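Local coordinates for proline iminopeptidase-related protein (Thermus thermophilus, PDB 2YYS) that is of unknown function but, as a member of the peptidase S33 family of alpha/beta hydrolases, may act as a peptidase, at residues R218-G226 and A268-P278; R96-V107 and Q118-V129. One frame throughout, in Å; residues are numbered along the deposited sequence.

Interaction 1: residues R218-G226 and A268-P278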
loop_
_atom_site.group_PDB
_atom_site.type_symbol
_atom_site.label_atom_id
_atom_site.label_comp_id
_atom_site.label_asym_id
_atom_site.label_seq_id
_atom_site.Cartn_x
_atom_site.Cartn_y
_atom_site.Cartn_z
ATOM N N ARG A 218 10.506 7.437 15.616
ATOM C CA ARG A 218 11.279 6.669 16.582
ATOM C C ARG A 218 11.175 5.165 16.334
ATOM O O ARG A 218 12.168 4.459 16.370
ATOM C CB ARG A 218 10.736 6.981 17.976
ATOM C CG ARG A 218 11.389 6.211 19.093
ATOM C CD ARG A 218 11.417 6.981 20.397
ATOM N NE ARG A 218 11.804 6.160 21.547
ATOM C CZ ARG A 218 13.023 5.645 21.777
ATOM N NH1 ARG A 218 14.040 5.829 20.931
ATOM N NH2 ARG A 218 13.227 4.936 22.886
ATOM N N ARG A 219 9.958 4.678 16.115
ATOM C CA ARG A 219 9.736 3.267 15.817
ATOM C C ARG A 219 10.410 2.872 14.505
ATOM O O ARG A 219 10.597 3.699 13.625
ATOM C CB ARG A 219 8.237 2.950 15.742
ATOM C CG ARG A 219 7.529 2.892 17.101
ATOM C CD ARG A 219 6.018 3.022 16.997
ATOM N NE ARG A 219 5.660 4.343 16.497
ATOM C CZ ARG A 219 4.441 4.853 16.453
ATOM N NH1 ARG A 219 4.284 6.083 15.988
ATOM N NH2 ARG A 219 3.378 4.159 16.857
ATOM N N PRO A 220 10.774 1.604 14.387
ATOM C CA PRO A 220 11.388 1.077 13.163
ATOM C C PRO A 220 10.489 1.192 11.930
ATOM O O PRO A 220 9.357 0.726 11.931
ATOM C CB PRO A 220 11.657 -0.394 13.495
ATOM C CG PRO A 220 11.035 -0.666 14.793
ATOM C CD PRO A 220 10.661 0.589 15.445
ATOM N N LEU A 221 11.039 1.802 10.888
ATOM C CA LEU A 221 10.341 2.101 9.651
ATOM C C LEU A 221 11.339 1.874 8.510
ATOM O O LEU A 221 12.491 2.303 8.601
ATOM C CB LEU A 221 9.875 3.558 9.699
ATOM C CG LEU A 221 8.618 4.049 8.985
ATOM C CD1 LEU A 221 7.433 3.209 9.283
ATOM C CD2 LEU A 221 8.319 5.475 9.423
ATOM N N TYR A 222 10.904 1.207 7.449
ATOM C CA TYR A 222 11.759 0.915 6.301
ATOM C C TYR A 222 11.001 1.244 5.024
ATOM O O TYR A 222 9.796 1.014 4.936
ATOM C CB TYR A 222 12.124 -0.576 6.274
ATOM C CG TYR A 222 13.592 -0.897 6.431
ATOM C CD1 TYR A 222 14.220 -0.726 7.661
ATOM C CD2 TYR A 222 14.351 -1.393 5.354
ATOM C CE1 TYR A 222 15.571 -1.031 7.831
ATOM C CE2 TYR A 222 15.717 -1.702 5.506
ATOM C CZ TYR A 222 16.323 -1.517 6.756
ATOM O OH TYR A 222 17.666 -1.812 6.959
ATOM N N VAL A 223 11.718 1.753 4.036
ATOM C CA VAL A 223 11.163 2.026 2.731
ATOM C C VAL A 223 11.879 1.140 1.714
ATOM O O VAL A 223 13.104 1.133 1.640
ATOM C CB VAL A 223 11.322 3.505 2.334
ATOM C CG1 VAL A 223 10.813 3.733 0.927
ATOM C CG2 VAL A 223 10.587 4.417 3.329
ATOM N N LEU A 224 11.089 0.386 0.959
ATOM C CA LEU A 224 11.563 -0.442 -0.148
ATOM C C LEU A 224 10.830 0.001 -1.387
ATOM O O LEU A 224 9.604 0.090 -1.381
ATOM C CB LEU A 224 11.228 -1.917 0.077
ATOM C CG LEU A 224 12.186 -2.820 0.835
ATOM C CD1 LEU A 224 12.409 -2.326 2.229
ATOM C CD2 LEU A 224 11.627 -4.243 0.864
ATOM N N VAL A 225 11.564 0.253 -2.459
ATOM C CA VAL A 225 10.962 0.774 -3.674
ATOM C C VAL A 225 11.761 0.363 -4.907
ATOM O O VAL A 225 12.964 0.144 -4.841
ATOM C CB VAL A 225 10.835 2.317 -3.573
ATOM C CG1 VAL A 225 12.211 2.978 -3.544
ATOM C CG2 VAL A 225 9.978 2.886 -4.697
ATOM N N GLY A 226 11.086 0.269 -6.042
ATOM C CA GLY A 226 11.750 -0.081 -7.288
ATOM C C GLY A 226 12.298 1.173 -7.927
ATOM O O GLY A 226 11.617 2.185 -7.990
ATOM N N ALA A 268 16.239 -7.521 0.523
ATOM C CA ALA A 268 15.853 -6.250 1.137
ATOM C C ALA A 268 14.700 -6.430 2.119
ATOM O O ALA A 268 14.684 -5.813 3.172
ATOM C CB ALA A 268 15.489 -5.229 0.077
ATOM N N PHE A 269 13.747 -7.289 1.783
ATOM C CA PHE A 269 12.563 -7.466 2.621
ATOM C C PHE A 269 12.933 -8.174 3.922
ATOM O O PHE A 269 12.475 -7.772 4.995
ATOM C CB PHE A 269 11.470 -8.224 1.864
ATOM C CG PHE A 269 10.117 -8.175 2.516
ATOM C CD1 PHE A 269 9.548 -6.970 2.894
ATOM C CD2 PHE A 269 9.402 -9.343 2.738
ATOM C CE1 PHE A 269 8.300 -6.928 3.484
ATOM C CE2 PHE A 269 8.149 -9.304 3.335
ATOM C CZ PHE A 269 7.597 -8.095 3.700
ATOM N N LYS A 270 13.788 -9.197 3.825
ATOM C CA LYS A 270 14.267 -9.916 5.005
ATOM C C LYS A 270 15.051 -8.999 5.932
ATOM O O LYS A 270 14.937 -9.101 7.144
ATOM C CB LYS A 270 15.130 -11.119 4.613
ATOM C CG LYS A 270 14.324 -12.340 4.146
ATOM C CD LYS A 270 15.246 -13.508 3.776
ATOM C CE LYS A 270 14.706 -14.846 4.260
ATOM N NZ LYS A 270 15.532 -15.982 3.736
ATOM N N GLU A 271 15.843 -8.103 5.364
ATOM C CA GLU A 271 16.553 -7.111 6.155
ATOM C C GLU A 271 15.543 -6.190 6.868
ATOM O O GLU A 271 15.675 -5.931 8.058
ATOM C CB GLU A 271 17.512 -6.313 5.253
ATOM C CG GLU A 271 18.169 -5.107 5.909
ATOM C CD GLU A 271 19.101 -4.343 4.974
ATOM O OE1 GLU A 271 18.740 -4.109 3.791
ATOM O OE2 GLU A 271 20.203 -3.960 5.428
ATOM N N ALA A 272 14.533 -5.715 6.138
ATOM C CA ALA A 272 13.499 -4.839 6.706
ATOM C C ALA A 272 12.744 -5.516 7.863
ATOM O O ALA A 272 12.509 -4.901 8.898
ATOM C CB ALA A 272 12.515 -4.398 5.621
ATOM N N LEU A 273 12.367 -6.779 7.676
ATOM C CA LEU A 273 11.655 -7.524 8.709
ATOM C C LEU A 273 12.498 -7.682 9.969
ATOM O O LEU A 273 11.997 -7.507 11.065
ATOM C CB LEU A 273 11.253 -8.908 8.218
ATOM C CG LEU A 273 10.154 -8.957 7.168
ATOM C CD1 LEU A 273 10.158 -10.338 6.545
ATOM C CD2 LEU A 273 8.781 -8.626 7.764
ATOM N N ALA A 274 13.770 -8.034 9.798
ATOM C CA ALA A 274 14.697 -8.193 10.919
ATOM C C ALA A 274 14.860 -6.885 11.695
ATOM O O ALA A 274 14.950 -6.901 12.916
ATOM C CB ALA A 274 16.066 -8.701 10.430
ATOM N N ALA A 275 14.854 -5.763 10.984
ATOM C CA ALA A 275 14.990 -4.442 11.598
ATOM C C ALA A 275 13.768 -3.987 12.397
ATOM O O ALA A 275 13.826 -2.967 13.078
ATOM C CB ALA A 275 15.322 -3.397 10.533
ATOM N N LEU A 276 12.668 -4.728 12.317
ATOM C CA LEU A 276 11.464 -4.391 13.073
ATOM C C LEU A 276 11.626 -4.702 14.563
ATOM O O LEU A 276 10.801 -4.303 15.368
ATOM C CB LEU A 276 10.245 -5.132 12.512
ATOM C CG LEU A 276 9.688 -4.660 11.162
ATOM C CD1 LEU A 276 8.505 -5.530 10.772
ATOM C CD2 LEU A 276 9.263 -3.184 11.148
ATOM N N VAL A 277 12.698 -5.395 14.925
ATOM C CA VAL A 277 12.981 -5.714 16.319
ATOM C C VAL A 277 14.392 -5.232 16.704
ATOM O O VAL A 277 15.301 -6.027 16.908
ATOM C CB VAL A 277 12.835 -7.235 16.590
ATOM C CG1 VAL A 277 12.542 -7.465 18.054
ATOM C CG2 VAL A 277 11.725 -7.865 15.718
ATOM N N PRO A 278 14.578 -3.923 16.809
ATOM C CA PRO A 278 15.901 -3.366 17.136
ATOM C C PRO A 278 16.398 -3.676 18.563
ATOM O O PRO A 278 17.601 -3.603 18.802
ATOM C CB PRO A 278 15.705 -1.860 16.945
ATOM C CG PRO A 278 14.261 -1.643 17.165
ATOM C CD PRO A 278 13.565 -2.870 16.640
#
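The aromatic ring of Y222 lies on the backbone of A272. The A272 CA sits over one face of the ring in a CH-pi contact, 3.9 Å from the Y222 ring centroid and 15° off its normal. A272 CB presses on the CD2 side of the ring, whereas A275 CB meets it obliquely, 3.6 Å from Y222 CE1. L224 continues this tight part: its CD2 reaches to 3.8 Å from F269 CA and also touches the F269 ring at its edge, while its CD1 branch rests against A272 CB. At the start of segment 218-226, P220 packs just as closely, its CB 3.4 Å from A275 O; P220 CG also touches L276 O, while the L276 side chain comes only loosely up to the ring. The small A268 and A272, with A275 just beyond, are consistent with the close approach, 8.8 Å between the short axes.

The solvent side is looser. E271 CG stands anti to the backbone N (chi1 171°), and the extended chain passes across the phenol, with CG 3.5 Å from Y222 OH; its carboxylate is engaged by R248 in a salt bridge. The exposed P278 puts its CD 3.8 Å from P220 CG, the two proline rings crossing at about a right angle.

Strand 221-226 and helix segment 268-274 run antiparallel, 170° between their directions, with Y222 and L224 directed at the helix: this is the packing of helix 262-274, late in the chain, on the central sheet of an alpha/beta hydrolase fold.

Interaction 2: residues R96-V107 and Q118-V129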
loop_
_atom_site.group_PDB
_atom_site.type_symbol
_atom_site.label_atom_id
_atom_site.label_comp_id
_atom_site.label_asym_id
_atom_site.label_seq_id
_atom_site.Cartn_x
_atom_site.Cartn_y
_atom_site.Cartn_z
ATOM N N ARG A 96 -0.938 -5.322 19.923
ATOM C CA ARG A 96 0.159 -4.623 19.259
ATOM C C ARG A 96 0.469 -5.342 17.942
ATOM O O ARG A 96 0.289 -6.546 17.828
ATOM C CB ARG A 96 1.396 -4.593 20.164
ATOM C CG ARG A 96 1.246 -3.710 21.430
ATOM C CD ARG A 96 2.408 -3.839 22.445
ATOM N NE ARG A 96 2.337 -5.138 23.103
ATOM C CZ ARG A 96 1.525 -5.438 24.125
ATOM N NH1 ARG A 96 0.726 -4.516 24.648
ATOM N NH2 ARG A 96 1.512 -6.670 24.627
ATOM N N PHE A 97 0.947 -4.601 16.954
ATOM C CA PHE A 97 1.185 -5.153 15.617
ATOM C C PHE A 97 2.080 -4.231 14.807
ATOM O O PHE A 97 2.107 -3.041 15.058
ATOM C CB PHE A 97 -0.149 -5.324 14.892
ATOM C CG PHE A 97 -0.974 -4.075 14.867
ATOM C CD1 PHE A 97 -0.777 -3.124 13.884
ATOM C CD2 PHE A 97 -1.939 -3.844 15.838
ATOM C CE1 PHE A 97 -1.525 -1.967 13.859
ATOM C CE2 PHE A 97 -2.702 -2.698 15.816
ATOM C CZ PHE A 97 -2.483 -1.746 14.831
ATOM N N GLY A 98 2.812 -4.790 13.848
ATOM C CA GLY A 98 3.453 -4.007 12.800
ATOM C C GLY A 98 2.590 -3.878 11.556
ATOM O O GLY A 98 1.502 -4.458 11.457
ATOM N N LEU A 99 3.090 -3.105 10.604
ATOM C CA LEU A 99 2.382 -2.835 9.368
ATOM C C LEU A 99 3.265 -3.104 8.158
ATOM O O LEU A 99 4.450 -2.783 8.162
ATOM C CB LEU A 99 1.942 -1.382 9.339
ATOM C CG LEU A 99 0.965 -0.965 10.435
ATOM C CD1 LEU A 99 1.008 0.521 10.651
ATOM C CD2 LEU A 99 -0.437 -1.373 10.082
ATOM N N LEU A 100 2.663 -3.694 7.132
ATOM C CA LEU A 100 3.221 -3.767 5.790
ATOM C C LEU A 100 2.268 -3.021 4.880
ATOM O O LEU A 100 1.085 -3.351 4.841
ATOM C CB LEU A 100 3.326 -5.213 5.316
ATOM C CG LEU A 100 3.999 -6.230 6.225
ATOM C CD1 LEU A 100 3.930 -7.610 5.576
ATOM C CD2 LEU A 100 5.439 -5.862 6.515
ATOM N N ALA A 101 2.773 -2.025 4.151
ATOM C CA ALA A 101 1.958 -1.205 3.261
ATOM C C ALA A 101 2.511 -1.183 1.842
ATOM O O ALA A 101 3.716 -1.328 1.633
ATOM C CB ALA A 101 1.881 0.216 3.784
ATOM N N HIS A 102 1.628 -0.964 0.872
ATOM C CA HIS A 102 2.012 -0.833 -0.521
ATOM C C HIS A 102 1.244 0.322 -1.170
ATOM O O HIS A 102 0.034 0.445 -1.011
ATOM C CB HIS A 102 1.740 -2.139 -1.263
ATOM C CG HIS A 102 2.177 -2.120 -2.693
ATOM N ND1 HIS A 102 1.298 -2.306 -3.735
ATOM C CD2 HIS A 102 3.396 -1.937 -3.255
ATOM C CE1 HIS A 102 1.957 -2.244 -4.879
ATOM N NE2 HIS A 102 3.233 -2.030 -4.616
ATOM N N GLY A 103 1.957 1.176 -1.899
ATOM C CA GLY A 103 1.340 2.292 -2.595
ATOM C C GLY A 103 0.635 3.237 -1.641
ATOM O O GLY A 103 1.229 3.661 -0.648
ATOM N N PHE A 104 -0.632 3.533 -1.941
ATOM C CA PHE A 104 -1.479 4.378 -1.109
ATOM C C PHE A 104 -1.630 3.844 0.309
ATOM O O PHE A 104 -1.867 4.607 1.231
ATOM C CB PHE A 104 -2.869 4.539 -1.734
ATOM C CG PHE A 104 -3.779 5.451 -0.956
ATOM C CD1 PHE A 104 -3.413 6.763 -0.698
ATOM C CD2 PHE A 104 -4.976 4.987 -0.456
ATOM C CE1 PHE A 104 -4.251 7.597 0.037
ATOM C CE2 PHE A 104 -5.813 5.807 0.267
ATOM C CZ PHE A 104 -5.458 7.106 0.514
ATOM N N GLY A 105 -1.507 2.531 0.474
ATOM C CA GLY A 105 -1.456 1.927 1.789
ATOM C C GLY A 105 -0.520 2.651 2.743
ATOM O O GLY A 105 -0.759 2.655 3.948
ATOM N N ALA A 106 0.556 3.229 2.208
ATOM C CA ALA A 106 1.524 3.963 3.022
ATOM C C ALA A 106 0.904 5.100 3.820
ATOM O O ALA A 106 1.256 5.282 4.967
ATOM C CB ALA A 106 2.653 4.503 2.174
ATOM N N VAL A 107 0.022 5.888 3.205
ATOM C CA VAL A 107 -0.627 6.991 3.923
ATOM C C VAL A 107 -1.437 6.448 5.084
ATOM O O VAL A 107 -1.438 7.030 6.176
ATOM C CB VAL A 107 -1.543 7.851 3.014
ATOM C CG1 VAL A 107 -2.322 8.891 3.829
ATOM C CG2 VAL A 107 -0.720 8.566 1.983
ATOM N N GLN A 118 -0.132 1.412 19.596
ATOM C CA GLN A 118 -0.260 -0.033 19.376
ATOM C C GLN A 118 0.489 -0.503 18.125
ATOM O O GLN A 118 0.914 -1.648 18.059
ATOM C CB GLN A 118 -1.733 -0.436 19.213
ATOM C CG GLN A 118 -2.596 -0.217 20.437
ATOM C CD GLN A 118 -3.357 1.098 20.384
ATOM O OE1 GLN A 118 -2.822 2.114 19.940
ATOM N NE2 GLN A 118 -4.599 1.081 20.837
ATOM N N ALA A 119 0.598 0.369 17.124
ATOM C CA ALA A 119 1.385 0.072 15.930
ATOM C C ALA A 119 2.879 0.201 16.235
ATOM O O ALA A 119 3.341 1.259 16.610
ATOM C CB ALA A 119 0.994 0.995 14.817
ATOM N N GLU A 120 3.629 -0.876 16.053
ATOM C CA GLU A 120 4.999 -0.980 16.554
ATOM C C GLU A 120 6.066 -0.663 15.505
ATOM O O GLU A 120 7.230 -0.456 15.843
ATOM C CB GLU A 120 5.227 -2.385 17.093
ATOM C CG GLU A 120 4.315 -2.742 18.257
ATOM C CD GLU A 120 4.640 -4.107 18.846
ATOM O OE1 GLU A 120 4.524 -5.108 18.112
ATOM O OE2 GLU A 120 5.020 -4.180 20.039
ATOM N N GLY A 121 5.659 -0.614 14.242
ATOM C CA GLY A 121 6.573 -0.329 13.149
ATOM C C GLY A 121 5.930 -0.561 11.790
ATOM O O GLY A 121 4.773 -0.967 11.702
ATOM N N ALA A 122 6.673 -0.308 10.718
ATOM C CA ALA A 122 6.133 -0.514 9.382
ATOM C C ALA A 122 7.198 -0.688 8.324
ATOM O O ALA A 122 8.313 -0.184 8.450
ATOM C CB ALA A 122 5.184 0.630 8.990
ATOM N N ILE A 123 6.839 -1.438 7.294
ATOM C CA ILE A 123 7.590 -1.504 6.064
ATOM C C ILE A 123 6.676 -0.925 4.992
ATOM O O ILE A 123 5.564 -1.427 4.767
ATOM C CB ILE A 123 8.007 -2.960 5.744
ATOM C CG1 ILE A 123 8.895 -3.495 6.869
ATOM C CG2 ILE A 123 8.748 -3.014 4.420
ATOM C CD1 ILE A 123 9.244 -4.990 6.786
ATOM N N LEU A 124 7.135 0.162 4.381
ATOM C CA LEU A 124 6.440 0.830 3.294
ATOM C C LEU A 124 7.035 0.401 1.954
ATOM O O LEU A 124 8.185 0.721 1.627
ATOM C CB LEU A 124 6.555 2.344 3.455
ATOM C CG LEU A 124 6.306 2.925 4.854
ATOM C CD1 LEU A 124 6.471 4.461 4.855
ATOM C CD2 LEU A 124 4.932 2.553 5.353
ATOM N N LEU A 125 6.248 -0.342 1.187
ATOM C CA LEU A 125 6.636 -0.753 -0.149
ATOM C C LEU A 125 6.065 0.224 -1.149
ATOM O O LEU A 125 4.851 0.430 -1.196
ATOM C CB LEU A 125 6.113 -2.155 -0.446
ATOM C CG LEU A 125 6.374 -3.221 0.618
ATOM C CD1 LEU A 125 5.654 -4.506 0.248
ATOM C CD2 LEU A 125 7.847 -3.479 0.791
ATOM N N ALA A 126 6.926 0.804 -1.974
ATOM C CA ALA A 126 6.470 1.679 -3.045
ATOM C C ALA A 126 5.457 2.708 -2.538
ATOM O O ALA A 126 4.352 2.823 -3.060
ATOM C CB ALA A 126 5.857 0.844 -4.139
ATOM N N PRO A 127 5.833 3.476 -1.531
ATOM C CA PRO A 127 4.878 4.392 -0.903
ATOM C C PRO A 127 4.400 5.477 -1.866
ATOM O O PRO A 127 5.192 5.989 -2.674
ATOM C CB PRO A 127 5.688 5.002 0.237
ATOM C CG PRO A 127 7.123 4.934 -0.277
ATOM C CD PRO A 127 7.183 3.596 -0.956
ATOM N N TRP A 128 3.104 5.774 -1.791
ATOM C CA TRP A 128 2.494 6.942 -2.426
ATOM C C TRP A 128 2.086 7.898 -1.308
ATOM O O TRP A 128 1.279 7.538 -0.445
ATOM C CB TRP A 128 1.224 6.584 -3.219
ATOM C CG TRP A 128 1.402 5.704 -4.424
ATOM C CD1 TRP A 128 2.553 5.112 -4.854
ATOM C CD2 TRP A 128 0.383 5.320 -5.361
ATOM N NE1 TRP A 128 2.310 4.377 -5.986
ATOM C CE2 TRP A 128 0.988 4.486 -6.319
ATOM C CE3 TRP A 128 -0.983 5.591 -5.480
ATOM C CZ2 TRP A 128 0.282 3.928 -7.379
ATOM C CZ3 TRP A 128 -1.687 5.037 -6.533
ATOM C CH2 TRP A 128 -1.053 4.216 -7.471
ATOM N N VAL A 129 2.635 9.106 -1.321
ATOM C CA VAL A 129 2.240 10.117 -0.353
ATOM C C VAL A 129 1.873 11.466 -0.965
ATOM O O VAL A 129 1.165 12.243 -0.346
ATOM C CB VAL A 129 3.339 10.350 0.697
ATOM C CG1 VAL A 129 3.658 9.060 1.450
ATOM C CG2 VAL A 129 4.588 10.910 0.063
#
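L100 and I123 run alongside each other from the same face of the sheet, with L100 CD2 3.9 Å from I123 CD1, on two adjacent parallel strands of a beta-alpha-beta unit. On the reverse face, L99 and A122 meet through their CB atoms, and A101 CB faces L124 CD2. Backbone hydrogen bonds link the strands, and a beta bulge shifts the register between F97 and L99.

F97 adopts the crowded rotamer, its CG between the backbone N and the carbonyl carbon (chi1 53°), which folds the ring over the neighbouring strand: Q118 O and A119 CA both lie over one face, near its rim. Beside it, the E120 carboxylate lies against R96 CB, E120 CD being 3.5 Å away. The charges themselves stay beyond salt-bridge range.

A chi1 of -177° swings H102 CD2 to 3.8 Å from A126 CB; the H102 NE2 hydrogen-bonds to H255 O. The strand then enters a type II' turn, H102 to G105, shaped like the nucleophile elbow of alpha/beta hydrolases; G103, at positive phi, appears to fall where such enzymes usually carry the nucleophile. The W128 indole lies over it, G103 CA being 3.9 Å from the five-membered ring centroid. G103 O is gripped from opposite faces of its plane by A106 N and, 71° out of plane, by W128 N, each 3.0 Å away.

In the fold
Following the chain from the N terminus, interaction 2 closes first, a short loop made almost wholly of helix 105-115 between two neighbouring strands. The chain then runs through helices 131-141 to 195-202, which probably form the cap region common in this family, and returns as strand 221-226. Interaction 1 closes a longer loop, containing helix 236-243 and strand 247-250, when helix 262-274 comes back to that strand. The two are in series, neither nested nor crossed. They meet because strands 119-125 and 221-226 are sheet neighbours, with probable hydrogen bonds L124 N to Y222 O and A126 N to L224 O. A272 also packs on I123, so helix 262-274 spans both contacts.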